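Local coordinates for putative exported protein (Bacteroides fragilis, PDB 4RAA), which is of unknown function but is probably exported and folds as a six-bladed beta-propeller related to the YWTD superfamily, at residues Leu25-Leu30 and Asp298-Gly303; Leu30-Lys35 and Leu53-Ser58; Lys276-Tyr281 and Asn306-Gly311. All coordinates share one frame; numbering follows the deposited sequence.

Overall arrangement
Contacts 2 and 3 lie between blades of the propeller; contact 1 packs the end of a helix and the turn after it on the closing strand. Contacts 1 and 2 share L30 and strand 25-31: 298-303 packs along L25, L27 and F29, and strand 52-57 meets L30 at the far end and L32 just past it. Both are buried, without a hydrogen bond across the interface. Contact 3 lies about 9 Å from the chain centre against 20 Å for contact 1, yet is only partly buried and is the one with a hydrogen bond across its segments. It meets contact 1 through L25 CD1 and L280 CD1, 4.1 Å apart, whereas contact 2 stays about 7 Å from it at the nearest atoms.

Contact 1 of 3, residues Leu25-Leu30 and Asp298-Gly303; sequences LELSFL and DQLKVG
Between L25 and L27, both of which lean on L300, the side chain of E26 leaves the strand away from 298-303, and its OE2 is gripped by two salt bridges, to NH1 of R264 and NE of R359. This alternation belongs to strand 25-31, which pairs antiparallel with strand 354-360 near the C-terminus; an N-terminal strand completing the last blade in this way is the Velcro closure of a beta-propeller. Against L25, L27 and F29 lies the end of helix 293-299, where K301, with positive phi, turns the chain in a Schellman motif; L300 before it and V302 after it both point toward the strand.

Nothing polar joins the two segments; the contact is van der Waals packing, mostly of methyl groups. L25 and L300 cross at about a right angle, and CD1 of L25 stands equally far, 4.1 Å, from CD1 and from CD2 of L300. L27 comes at a slant: its CD1 lies 4.2 Å from L300 CD2, while its other branch, CD2, rests 4.0 Å from L300 O. L300 thus serves both leucines, its CD2 touching each; chi1 of -56° sets CG beside the backbone N, which carries both methyls toward the strand. F296 one turn back touches L25 as well.

Further along, V302 takes over from L300. L340 of helix 338-345 touches both F29 and V302 and adds to the apolar surroundings, and D337, just before that helix, touches L27 and F29. On the strand side, L356, V358 and I360 touch F29, L27 and L25 in turn. V302 offers only CG1 to the phenyl ring, and it approaches the edge, in the ring plane, 3.9 Å from F29 CZ and 4.2 Å from F29 CE1.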
loop_
_atom_site.group_PDB
_atom_site.type_symbol
_atom_site.label_atom_id
_atom_site.label_comp_id
_atom_site.label_asym_id
_atom_site.label_seq_id
_atom_site.Cartn_x
_atom_site.Cartn_y
_atom_site.Cartn_z
ATOM N N LEU A 25 -11.879 -35.564 -27.013
ATOM C CA LEU A 25 -10.990 -34.399 -26.815
ATOM C C LEU A 25 -10.203 -34.008 -28.067
ATOM O O LEU A 25 -9.878 -34.877 -28.897
ATOM C CB LEU A 25 -9.977 -34.684 -25.697
ATOM C CG LEU A 25 -10.488 -34.924 -24.272
ATOM C CD1 LEU A 25 -9.359 -35.455 -23.396
ATOM C CD2 LEU A 25 -11.095 -33.659 -23.682
ATOM N N GLU A 26 -9.915 -32.699 -28.178
ATOM C CA GLU A 26 -9.067 -32.126 -29.235
ATOM C C GLU A 26 -7.809 -31.567 -28.562
ATOM O O GLU A 26 -7.902 -30.822 -27.579
ATOM C CB GLU A 26 -9.776 -31.063 -30.086
ATOM C CG GLU A 26 -10.289 -29.809 -29.382
ATOM C CD GLU A 26 -11.048 -28.878 -30.330
ATOM O OE1 GLU A 26 -10.683 -28.789 -31.521
ATOM O OE2 GLU A 26 -12.004 -28.208 -29.880
ATOM N N LEU A 27 -6.655 -31.931 -29.124
ATOM C CA LEU A 27 -5.329 -31.610 -28.599
ATOM C C LEU A 27 -4.591 -30.571 -29.413
ATOM O O LEU A 27 -4.908 -30.296 -30.571
ATOM C CB LEU A 27 -4.442 -32.878 -28.563
ATOM C CG LEU A 27 -4.560 -33.842 -27.379
ATOM C CD1 LEU A 27 -5.996 -34.073 -26.921
ATOM C CD2 LEU A 27 -3.872 -35.157 -27.726
ATOM N N SER A 28 -3.572 -30.025 -28.769
ATOM C CA SER A 28 -2.652 -29.084 -29.372
ATOM C C SER A 28 -1.422 -29.037 -28.473
ATOM O O SER A 28 -1.527 -29.282 -27.267
ATOM C CB SER A 28 -3.293 -27.709 -29.525
ATOM O OG SER A 28 -2.374 -26.796 -30.086
ATOM N N PHE A 29 -0.266 -28.755 -29.066
ATOM C CA PHE A 29 1.001 -28.685 -28.336
ATOM C C PHE A 29 1.760 -27.399 -28.650
ATOM O O PHE A 29 1.640 -26.849 -29.748
ATOM C CB PHE A 29 1.861 -29.897 -28.671
ATOM C CG PHE A 29 1.262 -31.200 -28.234
ATOM C CD1 PHE A 29 1.349 -31.605 -26.901
ATOM C CD2 PHE A 29 0.622 -32.038 -29.149
ATOM C CE1 PHE A 29 0.806 -32.815 -26.488
ATOM C CE2 PHE A 29 0.079 -33.257 -28.743
ATOM C CZ PHE A 29 0.170 -33.646 -27.412
ATOM N N LEU A 30 2.521 -26.922 -27.672
ATOM C CA LEU A 30 3.326 -25.712 -27.819
ATOM C C LEU A 30 4.630 -25.886 -27.068
ATOM O O LEU A 30 4.619 -26.267 -25.895
ATOM C CB LEU A 30 2.590 -24.510 -27.244
ATOM C CG LEU A 30 3.220 -23.122 -27.402
ATOM C CD1 LEU A 30 3.450 -22.778 -28.870
ATOM C CD2 LEU A 30 2.331 -22.085 -26.731
ATOM N N ASP A 298 -2.012 -42.492 -21.387
ATOM C CA ASP A 298 -1.733 -43.512 -22.423
ATOM C C ASP A 298 -2.748 -43.437 -23.590
ATOM O O ASP A 298 -2.362 -43.618 -24.745
ATOM C CB ASP A 298 -1.617 -44.934 -21.824
ATOM C CG ASP A 298 -0.289 -45.166 -21.061
ATOM O OD1 ASP A 298 0.526 -44.230 -20.879
ATOM O OD2 ASP A 298 -0.050 -46.319 -20.645
ATOM N N GLN A 299 -4.017 -43.144 -23.295
ATOM C CA GLN A 299 -5.058 -42.970 -24.336
ATOM C C GLN A 299 -4.807 -41.772 -25.260
ATOM O O GLN A 299 -5.097 -41.853 -26.448
ATOM C CB GLN A 299 -6.462 -42.856 -23.723
ATOM C CG GLN A 299 -7.052 -44.182 -23.255
ATOM C CD GLN A 299 -8.487 -44.070 -22.744
ATOM O OE1 GLN A 299 -9.080 -42.985 -22.707
ATOM N NE2 GLN A 299 -9.055 -45.200 -22.351
ATOM N N LEU A 300 -4.293 -40.670 -24.716
ATOM C CA LEU A 300 -3.940 -39.477 -25.522
ATOM C C LEU A 300 -2.518 -39.517 -26.116
ATOM O O LEU A 300 -2.152 -38.610 -26.866
ATOM C CB LEU A 300 -4.102 -38.199 -24.689
ATOM C CG LEU A 300 -5.476 -37.953 -24.065
ATOM C CD1 LEU A 300 -5.420 -36.726 -23.175
ATOM C CD2 LEU A 300 -6.540 -37.801 -25.139
ATOM N N LYS A 301 -1.736 -40.552 -25.776
ATOM C CA LYS A 301 -0.362 -40.763 -26.268
ATOM C C LYS A 301 0.580 -39.613 -25.887
ATOM O O LYS A 301 1.241 -39.027 -26.757
ATOM C CB LYS A 301 -0.347 -41.053 -27.789
ATOM C CG LYS A 301 -1.058 -42.334 -28.203
ATOM C CD LYS A 301 -0.879 -42.592 -29.696
ATOM C CE LYS A 301 -1.245 -44.017 -30.092
ATOM N NZ LYS A 301 -2.685 -44.319 -29.866
ATOM N N VAL A 302 0.622 -39.307 -24.579
ATOM C CA VAL A 302 1.470 -38.223 -24.000
ATOM C C VAL A 302 2.402 -38.644 -22.835
ATOM O O VAL A 302 2.912 -37.776 -22.117
ATOM C CB VAL A 302 0.619 -36.981 -23.600
ATOM C CG1 VAL A 302 -0.214 -36.503 -24.782
ATOM C CG2 VAL A 302 -0.279 -37.267 -22.401
ATOM N N GLY A 303 2.603 -39.953 -22.634
ATOM C CA GLY A 303 3.554 -40.480 -21.641
ATOM C C GLY A 303 3.294 -40.278 -20.157
ATOM O O GLY A 303 2.953 -41.235 -19.460
#

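Contact 2 of 3, residues Leu30-Lys35 and Leu53-Ser58; sequences LKLQTK and LLILDS
L30 and L53 reach for each other tip to tip, CD2 of L30 standing 4.1 Å from CD1 of L53. Two residues on, L32 and I55 repeat the arrangement, with L32 CD2 4.1 Å from I55 CD1. These two methyl-to-methyl touches are the whole contact: the backbones stay well apart, L32 CA and L53 CA being 10.5 Å from each other, and no hydrogen bond spans the gap. The two leucines of 30-35 get there by different torsions. L30 has CG opposite its backbone N (chi1 -175°), whereas L32 swings CG back beside the N (chi1 -69°). F66 of strand 62-67 touches both L32 and I55 and adds to the packing of this second pair, and V43 and I46 also lie against I55.

The looser, polar part is made by K31, Q33, T34 and K35, which take no part in the touching. K31 extends to a salt bridge with D351 and a hydrogen bond with S347 OG, Q33 OE1 accepts from F72 N, and T34 OG1 accepts from N352 N. K35 at the end is exposed. Across the way, D57 is buried but too far along the strand to touch 30-35, and its carboxylate is satisfied by the backbone: OD1 by N42 N and OD2 by K41 N.

L54 and L56, on the reverse face of strand 52-57, pack on strand 85-94 of the next blade. Strand 52-57 is thus sandwiched between sheets, with L53 and I55 turned to the closing blade and L54 and L56 to the following one. Such face-to-face blade packing, at the link where the chain passes from the outer Velcro strand into the first blade, is typical of a beta-propeller.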
loop_
_atom_site.group_PDB
_atom_site.type_symbol
_atom_site.label_atom_id
_atom_site.label_comp_id
_atom_site.label_asym_id
_atom_site.label_seq_id
_atom_site.Cartn_x
_atom_site.Cartn_y
_atom_site.Cartn_z
ATOM N N LEU A 30 2.521 -26.922 -27.672
ATOM C CA LEU A 30 3.326 -25.712 -27.819
ATOM C C LEU A 30 4.630 -25.886 -27.068
ATOM O O LEU A 30 4.619 -26.267 -25.895
ATOM C CB LEU A 30 2.590 -24.510 -27.244
ATOM C CG LEU A 30 3.220 -23.122 -27.402
ATOM C CD1 LEU A 30 3.450 -22.778 -28.870
ATOM C CD2 LEU A 30 2.331 -22.085 -26.731
ATOM N N LYS A 31 5.731 -25.568 -27.740
ATOM C CA LYS A 31 7.061 -25.657 -27.176
ATOM C C LYS A 31 7.463 -24.289 -26.603
ATOM O O LYS A 31 7.423 -23.283 -27.317
ATOM C CB LYS A 31 8.016 -26.074 -28.289
ATOM C CG LYS A 31 9.373 -26.444 -27.792
ATOM C CD LYS A 31 10.273 -26.987 -28.875
ATOM C CE LYS A 31 11.699 -26.999 -28.367
ATOM N NZ LYS A 31 11.858 -27.678 -27.047
ATOM N N LEU A 32 7.810 -24.246 -25.316
ATOM C CA LEU A 32 8.302 -23.013 -24.692
ATOM C C LEU A 32 9.788 -22.845 -25.021
ATOM O O LEU A 32 10.562 -23.806 -24.945
ATOM C CB LEU A 32 8.120 -23.033 -23.175
ATOM C CG LEU A 32 6.685 -22.971 -22.652
ATOM C CD1 LEU A 32 6.657 -23.251 -21.158
ATOM C CD2 LEU A 32 6.051 -21.625 -22.948
ATOM N N GLN A 33 10.175 -21.622 -25.383
ATOM C CA GLN A 33 11.571 -21.286 -25.724
ATOM C C GLN A 33 12.442 -21.447 -24.474
ATOM O O GLN A 33 12.004 -21.118 -23.367
ATOM C CB GLN A 33 11.649 -19.845 -26.251
ATOM C CG GLN A 33 12.995 -19.409 -26.817
ATOM C CD GLN A 33 13.056 -17.924 -27.170
ATOM O OE1 GLN A 33 12.143 -17.148 -26.881
ATOM N NE2 GLN A 33 14.158 -17.520 -27.785
ATOM N N THR A 34 13.663 -21.943 -24.657
ATOM C CA THR A 34 14.572 -22.199 -23.538
ATOM C C THR A 34 15.875 -21.392 -23.608
ATOM O O THR A 34 16.829 -21.788 -24.275
ATOM C CB THR A 34 14.869 -23.705 -23.428
ATOM O OG1 THR A 34 13.634 -24.438 -23.456
ATOM C CG2 THR A 34 15.664 -24.011 -22.131
ATOM N N LYS A 35 15.881 -20.247 -22.926
ATOM C CA LYS A 35 17.056 -19.390 -22.769
ATOM C C LYS A 35 17.438 -19.381 -21.288
ATOM O O LYS A 35 16.609 -19.721 -20.424
ATOM C CB LYS A 35 16.763 -17.954 -23.225
ATOM C CG LYS A 35 16.581 -17.782 -24.726
ATOM C CD LYS A 35 16.639 -16.323 -25.166
ATOM C CE LYS A 35 15.474 -15.505 -24.635
ATOM N NZ LYS A 35 15.508 -14.092 -25.111
ATOM N N LEU A 53 1.245 -15.065 -22.797
ATOM C CA LEU A 53 0.986 -16.042 -21.758
ATOM C C LEU A 53 1.762 -15.663 -20.501
ATOM O O LEU A 53 3.000 -15.717 -20.497
ATOM C CB LEU A 53 1.455 -17.428 -22.215
ATOM C CG LEU A 53 0.886 -17.993 -23.511
ATOM C CD1 LEU A 53 1.550 -19.335 -23.784
ATOM C CD2 LEU A 53 -0.634 -18.121 -23.462
ATOM N N LEU A 54 1.045 -15.265 -19.449
ATOM C CA LEU A 54 1.668 -14.993 -18.150
ATOM C C LEU A 54 1.814 -16.349 -17.455
ATOM O O LEU A 54 0.809 -17.016 -17.231
ATOM C CB LEU A 54 0.840 -14.012 -17.305
ATOM C CG LEU A 54 1.086 -12.515 -17.532
ATOM C CD1 LEU A 54 1.091 -12.123 -19.001
ATOM C CD2 LEU A 54 0.066 -11.698 -16.750
ATOM N N ILE A 55 3.051 -16.757 -17.150
ATOM C CA ILE A 55 3.351 -18.043 -16.496
ATOM C C ILE A 55 4.097 -17.803 -15.193
ATOM O O ILE A 55 5.107 -17.102 -15.194
ATOM C CB ILE A 55 4.203 -18.962 -17.412
ATOM C CG1 ILE A 55 3.358 -19.419 -18.611
ATOM C CG2 ILE A 55 4.749 -20.184 -16.649
ATOM C CD1 ILE A 55 4.108 -20.189 -19.677
ATOM N N LEU A 56 3.608 -18.422 -14.112
ATOM C CA LEU A 56 4.246 -18.392 -12.795
ATOM C C LEU A 56 4.901 -19.743 -12.516
ATOM O O LEU A 56 4.242 -20.774 -12.596
ATOM C CB LEU A 56 3.224 -18.107 -11.707
ATOM C CG LEU A 56 3.645 -18.197 -10.235
ATOM C CD1 LEU A 56 4.864 -17.341 -9.938
ATOM C CD2 LEU A 56 2.466 -17.783 -9.371
ATOM N N ASP A 57 6.189 -19.717 -12.192
ATOM C CA ASP A 57 6.961 -20.899 -11.831
ATOM C C ASP A 57 6.980 -20.895 -10.308
ATOM O O ASP A 57 7.943 -20.438 -9.703
ATOM C CB ASP A 57 8.370 -20.812 -12.455
ATOM C CG ASP A 57 9.298 -21.956 -12.044
ATOM O OD1 ASP A 57 8.869 -22.877 -11.323
ATOM O OD2 ASP A 57 10.479 -21.930 -12.461
ATOM N N SER A 58 5.920 -21.427 -9.694
ATOM C CA SER A 58 5.789 -21.458 -8.212
ATOM C C SER A 58 6.821 -22.336 -7.465
ATOM O O SER A 58 6.891 -22.282 -6.232
ATOM C CB SER A 58 4.349 -21.799 -7.790
ATOM O OG SER A 58 3.868 -22.938 -8.475
#

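Contact 3 of 3, residues Lys276-Tyr281 and Asn306-Gly311; sequences KYIGLY and NYFSIG
The touching parts of strand 275-282 and of the irregular segment 306-311 run the same general way, 34° apart, with CA of K276 8.9 Å from CA of N306 and CA of I278 10.0 Å from CA of F308; side chains of the strand and of F308 span that separation, one of them reaching backbone. K276 does so with a hydrogen bond: its chain, extended from CG onward, brings NZ to 3.0 Å from the carbonyl O of N306, in the carbonyl plane and on a lone pair, with a C=O...N angle of 128°. The ammonium therefore takes hold of backbone rather than of the amide of N306, whose CB points away from the strand. This end is the more open one, since N306 is exposed.

Deeper in, I278 and F308 make the apolar half. The ethyl arm of I278 leaves opposite its backbone N (chi1 -178°), which carries CD1 across to the ring, 3.6 Å from F308 CE1 and 4.1 Å from F308 CZ. The side chains cross at about a right angle, and the methyl approaches the ring obliquely, nearest CE1.

Segment 306-311 belongs to the connection from helix 293-299 to strand 312-313, and lays F308 between the blade of strand 275-282 and the next, touching C269 of strand 265-272 on one and H317 and A319 of strand 316-321 on the other. I278 is packed by F267 of strand 265-272 and by I293 and F296 of helix 293-299.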
loop_
_atom_site.group_PDB
_atom_site.type_symbol
_atom_site.label_atom_id
_atom_site.label_comp_id
_atom_site.label_asym_id
_atom_site.label_seq_id
_atom_site.Cartn_x
_atom_site.Cartn_y
_atom_site.Cartn_z
ATOM N N LYS A 276 -4.260 -40.852 -8.839
ATOM C CA LYS A 276 -4.788 -39.635 -9.496
ATOM C C LYS A 276 -5.844 -39.966 -10.554
ATOM O O LYS A 276 -5.616 -40.823 -11.406
ATOM C CB LYS A 276 -3.662 -38.856 -10.188
ATOM C CG LYS A 276 -2.529 -38.393 -9.283
ATOM C CD LYS A 276 -1.372 -37.850 -10.104
ATOM C CE LYS A 276 -0.205 -37.472 -9.211
ATOM N NZ LYS A 276 0.940 -36.935 -9.997
ATOM N N TYR A 277 -6.971 -39.260 -10.509
ATOM C CA TYR A 277 -8.090 -39.416 -11.457
ATOM C C TYR A 277 -8.448 -38.080 -12.086
ATOM O O TYR A 277 -8.083 -37.026 -11.565
ATOM C CB TYR A 277 -9.335 -39.948 -10.737
ATOM C CG TYR A 277 -9.158 -41.320 -10.138
ATOM C CD1 TYR A 277 -8.627 -41.474 -8.856
ATOM C CD2 TYR A 277 -9.510 -42.473 -10.850
ATOM C CE1 TYR A 277 -8.445 -42.734 -8.298
ATOM C CE2 TYR A 277 -9.334 -43.745 -10.299
ATOM C CZ TYR A 277 -8.801 -43.867 -9.022
ATOM O OH TYR A 277 -8.618 -45.095 -8.451
ATOM N N ILE A 278 -9.160 -38.132 -13.210
ATOM C CA ILE A 278 -9.677 -36.925 -13.864
ATOM C C ILE A 278 -11.074 -37.145 -14.448
ATOM O O ILE A 278 -11.301 -38.068 -15.240
ATOM C CB ILE A 278 -8.724 -36.327 -14.918
ATOM C CG1 ILE A 278 -9.338 -35.033 -15.495
ATOM C CG2 ILE A 278 -8.382 -37.331 -16.022
ATOM C CD1 ILE A 278 -8.377 -34.189 -16.296
ATOM N N GLY A 279 -11.984 -36.259 -14.048
ATOM C CA GLY A 279 -13.370 -36.254 -14.482
ATOM C C GLY A 279 -13.567 -35.111 -15.458
ATOM O O GLY A 279 -13.280 -33.955 -15.121
ATOM N N LEU A 280 -14.051 -35.433 -16.658
ATOM C CA LEU A 280 -14.322 -34.459 -17.717
ATOM C C LEU A 280 -15.834 -34.302 -17.762
ATOM O O LEU A 280 -16.529 -35.311 -17.728
ATOM C CB LEU A 280 -13.812 -34.995 -19.065
ATOM C CG LEU A 280 -12.431 -35.683 -19.081
ATOM C CD1 LEU A 280 -12.098 -36.298 -20.434
ATOM C CD2 LEU A 280 -11.337 -34.716 -18.661
ATOM N N TYR A 281 -16.337 -33.063 -17.802
ATOM C CA TYR A 281 -17.775 -32.788 -17.947
ATOM C C TYR A 281 -17.992 -31.925 -19.193
ATOM O O TYR A 281 -17.377 -30.865 -19.305
ATOM C CB TYR A 281 -18.339 -32.097 -16.703
ATOM C CG TYR A 281 -19.789 -31.660 -16.842
ATOM C CD1 TYR A 281 -20.815 -32.599 -16.978
ATOM C CD2 TYR A 281 -20.144 -30.304 -16.829
ATOM C CE1 TYR A 281 -22.152 -32.204 -17.101
ATOM C CE2 TYR A 281 -21.471 -29.906 -16.961
ATOM C CZ TYR A 281 -22.468 -30.859 -17.095
ATOM O OH TYR A 281 -23.771 -30.452 -17.225
ATOM N N ASN A 306 1.726 -35.403 -14.931
ATOM C CA ASN A 306 1.874 -35.254 -13.468
ATOM C C ASN A 306 0.864 -34.311 -12.831
ATOM O O ASN A 306 0.399 -34.571 -11.721
ATOM C CB ASN A 306 3.308 -34.828 -13.090
ATOM C CG ASN A 306 4.354 -35.892 -13.420
ATOM O OD1 ASN A 306 4.037 -37.053 -13.704
ATOM N ND2 ASN A 306 5.621 -35.498 -13.365
ATOM N N TYR A 307 0.528 -33.234 -13.534
ATOM C CA TYR A 307 -0.420 -32.248 -13.027
ATOM C C TYR A 307 -0.947 -31.315 -14.115
ATOM O O TYR A 307 -0.310 -31.124 -15.158
ATOM C CB TYR A 307 0.240 -31.394 -11.922
ATOM C CG TYR A 307 1.429 -30.567 -12.391
ATOM C CD1 TYR A 307 2.700 -31.153 -12.579
ATOM C CD2 TYR A 307 1.294 -29.193 -12.637
ATOM C CE1 TYR A 307 3.785 -30.390 -13.013
ATOM C CE2 TYR A 307 2.373 -28.422 -13.065
ATOM C CZ TYR A 307 3.617 -29.013 -13.250
ATOM O OH TYR A 307 4.677 -28.233 -13.679
ATOM N N PHE A 308 -2.114 -30.744 -13.842
ATOM C CA PHE A 308 -2.718 -29.726 -14.694
ATOM C C PHE A 308 -2.392 -28.367 -14.085
ATOM O O PHE A 308 -2.577 -28.171 -12.876
ATOM C CB PHE A 308 -4.243 -29.914 -14.838
ATOM C CG PHE A 308 -4.632 -30.755 -16.017
ATOM C CD1 PHE A 308 -4.741 -32.141 -15.911
ATOM C CD2 PHE A 308 -4.862 -30.157 -17.259
ATOM C CE1 PHE A 308 -5.090 -32.916 -17.017
ATOM C CE2 PHE A 308 -5.215 -30.920 -18.365
ATOM C CZ PHE A 308 -5.324 -32.304 -18.247
ATOM N N SER A 309 -1.882 -27.448 -14.913
ATOM C CA SER A 309 -1.641 -26.069 -14.483
ATOM C C SER A 309 -2.986 -25.445 -14.233
ATOM O O SER A 309 -3.964 -25.768 -14.924
ATOM C CB SER A 309 -0.952 -25.225 -15.556
ATOM O OG SER A 309 0.323 -25.723 -15.838
ATOM N N ILE A 310 -3.038 -24.557 -13.251
ATOM C CA ILE A 310 -4.267 -23.823 -12.979
ATOM C C ILE A 310 -4.327 -22.732 -14.075
ATOM O O ILE A 310 -3.289 -22.252 -14.529
ATOM C CB ILE A 310 -4.348 -23.378 -11.498
ATOM C CG1 ILE A 310 -4.376 -24.647 -10.610
ATOM C CG2 ILE A 310 -5.601 -22.534 -11.265
ATOM C CD1 ILE A 310 -3.988 -24.469 -9.159
ATOM N N GLY A 311 -5.543 -22.404 -14.513
ATOM C CA GLY A 311 -5.816 -21.502 -15.652
ATOM C C GLY A 311 -6.023 -22.235 -16.983
ATOM O O GLY A 311 -5.699 -23.422 -17.127
#